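Local structure of dally-like, isoform A (Drosophila melanogaster, 6XTZ) at residues S74-I79 with E212-V217; T231-C236 with E471-S476; V254-L259 with H494-E499. The protein binds Wnt and Hedgehog proteins, probably as a GPI-linked cell-surface heparan sulfate proteoglycan, its glypican core shielding the Wnt palmitoleate so that signalling can act at a distance. The protein carries 5 engineered substitutions. One frame throughout, in Å; residues are numbered along the deposited sequence.

Interaction 1 of 3, residues S74-I79 with E212-V217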
loop_
_atom_site.group_PDB
_atom_site.type_symbol
_atom_site.label_atom_id
_atom_site.label_comp_id
_atom_site.label_asym_id
_atom_site.label_seq_id
_atom_site.Cartn_x
_atom_site.Cartn_y
_atom_site.Cartn_z
ATOM N N SER A 74 8.082 8.292 -7.263
ATOM C CA SER A 74 8.881 8.563 -6.071
ATOM C C SER A 74 8.152 9.480 -5.095
ATOM O O SER A 74 8.339 9.358 -3.878
ATOM C CB SER A 74 10.227 9.173 -6.461
ATOM O OG SER A 74 10.058 10.461 -7.020
ATOM N N ARG A 75 7.328 10.400 -5.601
ATOM C CA ARG A 75 6.583 11.287 -4.715
ATOM C C ARG A 75 5.477 10.533 -3.985
ATOM O O ARG A 75 5.243 10.765 -2.793
ATOM C CB ARG A 75 6.016 12.459 -5.512
ATOM C CG ARG A 75 5.330 13.525 -4.677
ATOM C CD ARG A 75 5.569 14.904 -5.271
ATOM N NE ARG A 75 5.640 14.860 -6.729
ATOM C CZ ARG A 75 4.590 14.981 -7.535
ATOM N NH1 ARG A 75 3.378 15.158 -7.027
ATOM N NH2 ARG A 75 4.751 14.925 -8.849
ATOM N N MET A 76 4.788 9.624 -4.680
ATOM C CA MET A 76 3.813 8.770 -4.009
ATOM C C MET A 76 4.498 7.848 -3.011
ATOM O O MET A 76 4.032 7.686 -1.877
ATOM C CB MET A 76 3.026 7.951 -5.032
ATOM C CG MET A 76 2.084 6.941 -4.394
ATOM S SD MET A 76 1.431 5.722 -5.545
ATOM C CE MET A 76 2.913 4.801 -5.948
ATOM N N SER A 77 5.607 7.230 -3.422
ATOM C CA SER A 77 6.350 6.355 -2.521
ATOM C C SER A 77 6.839 7.111 -1.291
ATOM O O SER A 77 6.799 6.584 -0.173
ATOM C CB SER A 77 7.524 5.719 -3.263
ATOM O OG SER A 77 8.267 4.865 -2.410
ATOM N N GLY A 78 7.301 8.350 -1.477
ATOM C CA GLY A 78 7.796 9.121 -0.349
ATOM C C GLY A 78 6.701 9.507 0.627
ATOM O O GLY A 78 6.890 9.436 1.844
ATOM N N ILE A 79 5.544 9.922 0.108
ATOM C CA ILE A 79 4.436 10.315 0.975
ATOM C C ILE A 79 3.928 9.117 1.768
ATOM O O ILE A 79 3.799 9.175 2.996
ATOM C CB ILE A 79 3.310 10.963 0.150
ATOM C CG1 ILE A 79 3.743 12.339 -0.360
ATOM C CG2 ILE A 79 2.038 11.076 0.976
ATOM C CD1 ILE A 79 2.714 13.012 -1.248
ATOM N N GLU A 212 7.653 0.614 -0.426
ATOM C CA GLU A 212 8.906 -0.000 -0.852
ATOM C C GLU A 212 8.778 -0.603 -2.246
ATOM O O GLU A 212 9.656 -0.411 -3.096
ATOM C CB GLU A 212 9.339 -1.063 0.158
ATOM C CG GLU A 212 9.645 -0.519 1.545
ATOM C CD GLU A 212 9.883 -1.619 2.563
ATOM O OE1 GLU A 212 9.525 -2.782 2.282
ATOM O OE2 GLU A 212 10.430 -1.319 3.646
ATOM N N VAL A 213 7.694 -1.341 -2.501
ATOM C CA VAL A 213 7.536 -1.967 -3.809
ATOM C C VAL A 213 7.297 -0.916 -4.885
ATOM O O VAL A 213 7.723 -1.089 -6.032
ATOM C CB VAL A 213 6.412 -3.022 -3.787
ATOM C CG1 VAL A 213 6.723 -4.111 -2.773
ATOM C CG2 VAL A 213 5.059 -2.383 -3.504
ATOM N N ALA A 214 6.629 0.188 -4.542
ATOM C CA ALA A 214 6.446 1.264 -5.509
ATOM C C ALA A 214 7.782 1.887 -5.891
ATOM O O ALA A 214 8.015 2.206 -7.062
ATOM C CB ALA A 214 5.499 2.325 -4.949
ATOM N N LYS A 215 8.676 2.058 -4.915
ATOM C CA LYS A 215 9.989 2.622 -5.207
ATOM C C LYS A 215 10.815 1.696 -6.092
ATOM O O LYS A 215 11.585 2.172 -6.934
ATOM C CB LYS A 215 10.729 2.918 -3.903
ATOM C CG LYS A 215 12.026 3.691 -4.077
ATOM C CD LYS A 215 12.631 4.046 -2.725
ATOM C CE LYS A 215 13.919 4.837 -2.878
ATOM N NZ LYS A 215 14.517 5.179 -1.557
ATOM N N LYS A 216 10.667 0.380 -5.924
ATOM C CA LYS A 216 11.422 -0.569 -6.734
ATOM C C LYS A 216 10.962 -0.598 -8.188
ATOM O O LYS A 216 11.732 -1.023 -9.056
ATOM C CB LYS A 216 11.321 -1.970 -6.136
ATOM C CG LYS A 216 12.050 -2.148 -4.815
ATOM C CD LYS A 216 13.553 -2.186 -5.020
ATOM C CE LYS A 216 14.281 -2.499 -3.724
ATOM N NZ LYS A 216 15.754 -2.589 -3.926
ATOM N N VAL A 217 9.731 -0.165 -8.473
ATOM C CA VAL A 217 9.263 -0.098 -9.853
ATOM C C VAL A 217 10.104 0.879 -10.666
ATOM O O VAL A 217 10.189 0.754 -11.892
ATOM C CB VAL A 217 7.761 0.272 -9.882
ATOM C CG1 VAL A 217 7.239 0.358 -11.308
ATOM C CG2 VAL A 217 6.956 -0.748 -9.098
#

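Interaction 2 of 3, residues T231-C236 with E471-S476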
loop_
_atom_site.group_PDB
_atom_site.type_symbol
_atom_site.label_atom_id
_atom_site.label_comp_id
_atom_site.label_asym_id
_atom_site.label_seq_id
_atom_site.Cartn_x
_atom_site.Cartn_y
_atom_site.Cartn_z
ATOM N N THR A 231 7.937 7.604 -30.281
ATOM C CA THR A 231 8.347 8.647 -31.215
ATOM C C THR A 231 7.365 8.786 -32.369
ATOM O O THR A 231 7.097 9.904 -32.826
ATOM C CB THR A 231 9.744 8.349 -31.744
ATOM O OG1 THR A 231 9.708 7.143 -32.513
ATOM C CG2 THR A 231 10.688 8.157 -30.592
ATOM N N LYS A 232 6.825 7.666 -32.858
ATOM C CA LYS A 232 5.791 7.733 -33.885
ATOM C C LYS A 232 4.575 8.503 -33.392
ATOM O O LYS A 232 3.914 9.194 -34.178
ATOM C CB LYS A 232 5.394 6.322 -34.323
ATOM C CG LYS A 232 4.414 6.277 -35.486
ATOM C CD LYS A 232 4.034 4.844 -35.825
ATOM C CE LYS A 232 3.025 4.790 -36.957
ATOM N NZ LYS A 232 2.617 3.394 -37.275
ATOM N N MET A 233 4.280 8.418 -32.094
ATOM C CA MET A 233 3.124 9.107 -31.539
ATOM C C MET A 233 3.410 10.587 -31.320
ATOM O O MET A 233 2.595 11.442 -31.682
ATOM C CB MET A 233 2.701 8.439 -30.226
ATOM C CG MET A 233 1.472 9.041 -29.560
ATOM S SD MET A 233 1.848 10.374 -28.408
ATOM C CE MET A 233 2.969 9.548 -27.279
ATOM N N GLN A 234 4.566 10.910 -30.743
ATOM C CA GLN A 234 4.802 12.262 -30.250
ATOM C C GLN A 234 5.508 13.163 -31.261
ATOM O O GLN A 234 5.216 14.364 -31.321
ATOM C CB GLN A 234 5.612 12.206 -28.950
ATOM C CG GLN A 234 5.897 13.566 -28.325
ATOM C CD GLN A 234 6.635 13.470 -27.003
ATOM O OE1 GLN A 234 6.776 12.387 -26.435
ATOM N NE2 GLN A 234 7.112 14.607 -26.510
ATOM N N HIS A 235 6.426 12.623 -32.062
ATOM C CA HIS A 235 7.277 13.453 -32.907
ATOM C C HIS A 235 7.091 13.251 -34.404
ATOM O O HIS A 235 7.295 14.203 -35.163
ATOM C CB HIS A 235 8.758 13.217 -32.570
ATOM C CG HIS A 235 9.131 13.606 -31.174
ATOM N ND1 HIS A 235 9.006 14.894 -30.699
ATOM C CD2 HIS A 235 9.627 12.874 -30.149
ATOM C CE1 HIS A 235 9.408 14.938 -29.442
ATOM N NE2 HIS A 235 9.789 13.726 -29.083
ATOM N N CYS A 236 6.716 12.053 -34.854
ATOM C CA CYS A 236 6.698 11.773 -36.287
ATOM C C CYS A 236 5.637 12.563 -37.043
ATOM O O CYS A 236 5.687 12.597 -38.278
ATOM C CB CYS A 236 6.498 10.278 -36.531
ATOM S SG CYS A 236 7.920 9.271 -36.062
ATOM N N GLU A 471 2.857 19.490 -20.538
ATOM C CA GLU A 471 3.252 20.412 -21.597
ATOM C C GLU A 471 4.094 19.723 -22.660
ATOM O O GLU A 471 4.120 20.168 -23.814
ATOM C CB GLU A 471 4.029 21.588 -21.009
ATOM C CG GLU A 471 3.335 22.285 -19.858
ATOM C CD GLU A 471 4.212 23.335 -19.207
ATOM O OE1 GLU A 471 5.335 23.565 -19.704
ATOM O OE2 GLU A 471 3.781 23.928 -18.195
ATOM N N ASP A 472 4.792 18.646 -22.292
ATOM C CA ASP A 472 5.695 17.991 -23.231
ATOM C C ASP A 472 4.935 17.360 -24.391
ATOM O O ASP A 472 5.390 17.413 -25.540
ATOM C CB ASP A 472 6.530 16.938 -22.503
ATOM C CG ASP A 472 7.207 17.490 -21.272
ATOM O OD1 ASP A 472 7.601 18.675 -21.293
ATOM O OD2 ASP A 472 7.343 16.744 -20.281
ATOM N N ILE A 473 3.777 16.764 -24.118
ATOM C CA ILE A 473 3.022 16.093 -25.165
ATOM C C ILE A 473 1.798 16.927 -25.497
ATOM O O ILE A 473 1.606 17.339 -26.647
ATOM C CB ILE A 473 2.635 14.669 -24.734
ATOM C CG1 ILE A 473 3.885 13.852 -24.435
ATOM C CG2 ILE A 473 1.791 14.001 -25.798
ATOM C CD1 ILE A 473 3.599 12.419 -24.063
ATOM N N ALA A 474 0.965 17.167 -24.484
ATOM C CA ALA A 474 -0.226 18.010 -24.599
ATOM C C ALA A 474 -1.130 17.540 -25.738
ATOM O O ALA A 474 -1.505 18.305 -26.631
ATOM C CB ALA A 474 0.164 19.481 -24.770
ATOM N N SER A 475 -1.470 16.253 -25.701
ATOM C CA SER A 475 -2.265 15.648 -26.761
ATOM C C SER A 475 -3.630 16.319 -26.869
ATOM O O SER A 475 -4.201 16.787 -25.881
ATOM C CB SER A 475 -2.436 14.151 -26.500
ATOM O OG SER A 475 -3.069 13.919 -25.254
ATOM N N SER A 476 -4.151 16.363 -28.092
ATOM C CA SER A 476 -5.440 16.989 -28.349
ATOM C C SER A 476 -6.572 16.010 -28.073
ATOM O O SER A 476 -6.498 14.832 -28.435
ATOM C CB SER A 476 -5.516 17.482 -29.794
ATOM O OG SER A 476 -6.781 18.059 -30.067
#

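Interaction 3 of 3, residues V254-L259 with H494-E499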
loop_
_atom_site.group_PDB
_atom_site.type_symbol
_atom_site.label_atom_id
_atom_site.label_comp_id
_atom_site.label_asym_id
_atom_site.label_seq_id
_atom_site.Cartn_x
_atom_site.Cartn_y
_atom_site.Cartn_z
ATOM N N VAL A 254 -0.286 4.344 -26.409
ATOM C CA VAL A 254 1.164 4.207 -26.517
ATOM C C VAL A 254 1.797 4.148 -25.133
ATOM O O VAL A 254 2.632 3.279 -24.851
ATOM C CB VAL A 254 1.752 5.350 -27.365
ATOM C CG1 VAL A 254 3.272 5.292 -27.355
ATOM C CG2 VAL A 254 1.226 5.271 -28.789
ATOM N N ILE A 255 1.410 5.068 -24.247
ATOM C CA ILE A 255 1.977 5.071 -22.901
ATOM C C ILE A 255 1.578 3.807 -22.150
ATOM O O ILE A 255 2.375 3.247 -21.387
ATOM C CB ILE A 255 1.557 6.340 -22.137
ATOM C CG1 ILE A 255 1.805 7.585 -22.990
ATOM C CG2 ILE A 255 2.332 6.447 -20.833
ATOM C CD1 ILE A 255 3.261 7.832 -23.299
ATOM N N LYS A 256 0.345 3.332 -22.354
ATOM C CA LYS A 256 -0.074 2.078 -21.733
ATOM C C LYS A 256 0.823 0.924 -22.163
ATOM O O LYS A 256 1.141 0.042 -21.358
ATOM C CB LYS A 256 -1.533 1.772 -22.073
ATOM C CG LYS A 256 -2.546 2.489 -21.197
ATOM C CD LYS A 256 -3.932 1.886 -21.364
ATOM C CE LYS A 256 -4.895 2.406 -20.311
ATOM N NZ LYS A 256 -6.189 1.670 -20.341
ATOM N N GLY A 257 1.243 0.914 -23.429
ATOM C CA GLY A 257 2.146 -0.130 -23.884
ATOM C C GLY A 257 3.548 0.035 -23.333
ATOM O O GLY A 257 4.188 -0.943 -22.939
ATOM N N CYS A 258 4.048 1.273 -23.304
ATOM C CA CYS A 258 5.345 1.535 -22.692
ATOM C C CYS A 258 5.365 1.099 -21.232
ATOM O O CYS A 258 6.370 0.564 -20.748
ATOM C CB CYS A 258 5.691 3.021 -22.809
ATOM S SG CYS A 258 6.303 3.535 -24.432
ATOM N N LEU A 259 4.260 1.309 -20.518
ATOM C CA LEU A 259 4.155 0.966 -19.105
ATOM C C LEU A 259 3.340 -0.303 -18.877
ATOM O O LEU A 259 2.767 -0.485 -17.798
ATOM C CB LEU A 259 3.549 2.131 -18.324
ATOM C CG LEU A 259 4.174 3.509 -18.550
ATOM C CD1 LEU A 259 3.483 4.549 -17.678
ATOM C CD2 LEU A 259 5.670 3.479 -18.274
ATOM N N HIS A 494 -8.758 3.105 -33.206
ATOM C CA HIS A 494 -8.743 2.223 -32.049
ATOM C C HIS A 494 -9.260 2.941 -30.806
ATOM O O HIS A 494 -9.241 4.171 -30.706
ATOM C CB HIS A 494 -7.331 1.697 -31.795
ATOM C CG HIS A 494 -6.689 1.088 -33.002
ATOM N ND1 HIS A 494 -6.784 -0.254 -33.299
ATOM C CD2 HIS A 494 -5.944 1.639 -33.989
ATOM C CE1 HIS A 494 -6.124 -0.504 -34.416
ATOM N NE2 HIS A 494 -5.605 0.627 -34.855
ATOM N N SER A 495 -9.735 2.150 -29.851
ATOM C CA SER A 495 -10.155 2.652 -28.554
ATOM C C SER A 495 -9.096 2.330 -27.507
ATOM O O SER A 495 -8.170 1.550 -27.741
ATOM C CB SER A 495 -11.509 2.054 -28.157
ATOM O OG SER A 495 -11.433 0.643 -28.049
ATOM N N ILE A 496 -9.239 2.953 -26.336
ATOM C CA ILE A 496 -8.284 2.730 -25.256
ATOM C C ILE A 496 -8.337 1.266 -24.846
ATOM O O ILE A 496 -9.378 0.765 -24.402
ATOM C CB ILE A 496 -8.571 3.662 -24.076
ATOM C CG1 ILE A 496 -8.366 5.122 -24.489
ATOM C CG2 ILE A 496 -7.678 3.314 -22.895
ATOM C CD1 ILE A 496 -8.571 6.112 -23.361
ATOM N N THR A 497 -7.215 0.571 -25.000
ATOM C CA THR A 497 -7.171 -0.863 -24.767
ATOM C C THR A 497 -7.080 -1.177 -23.278
ATOM O O THR A 497 -6.526 -0.408 -22.487
ATOM C CB THR A 497 -5.984 -1.492 -25.499
ATOM O OG1 THR A 497 -5.904 -2.886 -25.179
ATOM C CG2 THR A 497 -4.686 -0.808 -25.097
ATOM N N THR A 498 -7.644 -2.327 -22.902
ATOM C CA THR A 498 -7.548 -2.839 -21.541
ATOM C C THR A 498 -7.058 -4.281 -21.512
ATOM O O THR A 498 -7.128 -4.927 -20.459
ATOM C CB THR A 498 -8.898 -2.739 -20.820
ATOM O OG1 THR A 498 -9.899 -3.428 -21.579
ATOM C CG2 THR A 498 -9.307 -1.282 -20.648
ATOM N N GLU A 499 -6.569 -4.799 -22.635
ATOM C CA GLU A 499 -6.123 -6.179 -22.707
ATOM C C GLU A 499 -4.802 -6.361 -21.963
ATOM O O GLU A 499 -4.073 -5.404 -21.686
ATOM C CB GLU A 499 -5.963 -6.614 -24.165
ATOM C CG GLU A 499 -7.221 -6.447 -25.001
ATOM C CD GLU A 499 -8.309 -7.428 -24.618
ATOM O OE1 GLU A 499 -8.001 -8.630 -24.464
ATOM O OE2 GLU A 499 -9.472 -7.000 -24.463
#

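Interaction 1 of 3, residues S74-I79 with E212-V217
M76 and S77 meet A214 and K215 where two long helices of the all-helical glypican core run past each other, 51-110 and 185-216, a clear example of how small side chains let antiparallel helices come close. The short helical segments run at 160° to one another, with axes 8.6 Å apart at their closest, and the CA atoms of S77 and K215 are separated by 5.9 Å. At the crossing S77 and A214 point their CB atoms at the facing helix, and these stand 4.3 Å apart; neither side chain is long enough to push the backbones away. The OG of S77 reaches a little further and lies 3.5 Å from the CB of K215, a van der Waals contact of the hydroxyl with the root of the lysine; the hydrogen bond of this buried hydroxyl is made to a residue adjoining the segments. Beyond CB the K215 side chain stretches out fully extended, and its charged end leads away from the crossing.

M76 adds the apolar part. Its CG is anti to the backbone N (chi1 174°) and the chain runs on straight until a bend at chi3 (67°), which turns the terminal methyl toward the other helix. There CE touches CB of A214, methyl against methyl. Behind that contact the methionine is packed by W269 and by F459 and W460 of helix 459-467, so it fills the join between several helices. The same two long helices also carry L94 and L189 of the pocket that holds O-palmitoleoyl serine, although no residue of the crossing lines it. A polar link just beside the crossing complements the packing: the carbonyl O of S77 is hydrogen-bonded to OG of S211. The closest apolar approach is M76 CE to A214 CB, at 3.7 Å.

Interaction 2 of 3, residues T231-C236 with E471-S476
Q234, at the end of helix 224-234, faces I473 in an irregular loop, with their CA atoms 6.6 Å apart, and the loop then turns at A474, whose phi and psi (54° and 53°) lie in the left-handed helical region. The helix finishes with T231 O accepting from the backbone N of both H235 and C236.

The contact rests on the flat amide of Q234 laid against an isoleucine branch. With CG anti to the backbone N (chi1 -179°) and the rest of the chain extended, the glutamine carries its amide straight to the loop, where the side chains of Q234 and I473 cross at about a right angle. CG1 of I473 lies 3.8 Å from CD of Q234, and CD1 of I473 is 4.0 Å from OE1. Polar partners hold the amide in place: NE2 is hydrogen-bonded to OE1 of Q64, while OE1 has a weak bond from S61, both on helix 51-110. NE2 also lies 3.4 Å from the carbonyl O of D472, a poorly ordered residue. The aliphatic part of the glutamine is steadied from its own side, for CG sits over the centre of the H235 ring, 3.9 Å above its plane. M233 completes the apolar patch more loosely, its CE 4.4 Å from CD1 of I473.

Within the fold, the helix end lies between helix 51-110, which H235 touches at M57 and Q60, and helix 248-258, where M233 packs on Y250 and C251. The disulfide from C236 to C40 fixes the chain just beyond, while S475 packs on T248 and S476 O is hydrogen-bonded to T248 OG1, at the start of helix 248-258.

Interaction 3 of 3, residues V254-L259 with H494-E499
An ST turn at T497, in the long loop that precedes helix 513-538 of the glypican core, offers its carbonyl to K256 on helix 248-258. NZ of K256 donates to T497 O at 3.0 Å. The nitrogen comes in close to the line of the C=O bond, at a C=O...N angle of 160° and tilted 20° from the carbonyl plane.

The lysine gets there by leaving the helix with CG anti to its own carbonyl carbon and staying extended beyond it, so that the methylene chain as well as the ammonium serves the loop. CD passes 3.6 Å from T497 O. Farther out, the chain crosses I496 at about a right angle, and the CG2 methyl of I496 lies 3.9 Å from CE and 3.4 Å from NZ. With an alanine at K256, the carbonyl of T497 would probably lose this charged donor, and the methyl of I496 the aliphatic chain that lies across it.

N253, one turn earlier on the helix, grips the loop a second time: its side chain accepts from the backbone N of T497 and donates to the carbonyl of S495. I496 packs back on N249 and V252, while P464 touches the lysine chain. The turn itself is closed by T497 OG1, which accepts from the backbone N of E499 at 3.3 Å with a nearly linear N-H...O angle of 168°.

How the interactions relate
The three contacts show chemistry following position. Interaction 1 is core packing of two long helices, small side chains and a methionine close to the middle of the chain. Interaction 2 is partly buried and combines apolar contact with an amide held by outside partners; interaction 3 lies at the surface, and its one hydrogen bond between the segments runs from a lysine to a backbone carbonyl. Interactions 2 and 3 share a theme, each joining a short helix to the connection between helices 459-467 and 513-538, and they touch through M233 CB and V254 CG2, 3.8 Å apart. Interaction 1 stands apart, its centre about 27 and 23 Å from theirs, though helix 185-216 leads on to helix 224-234.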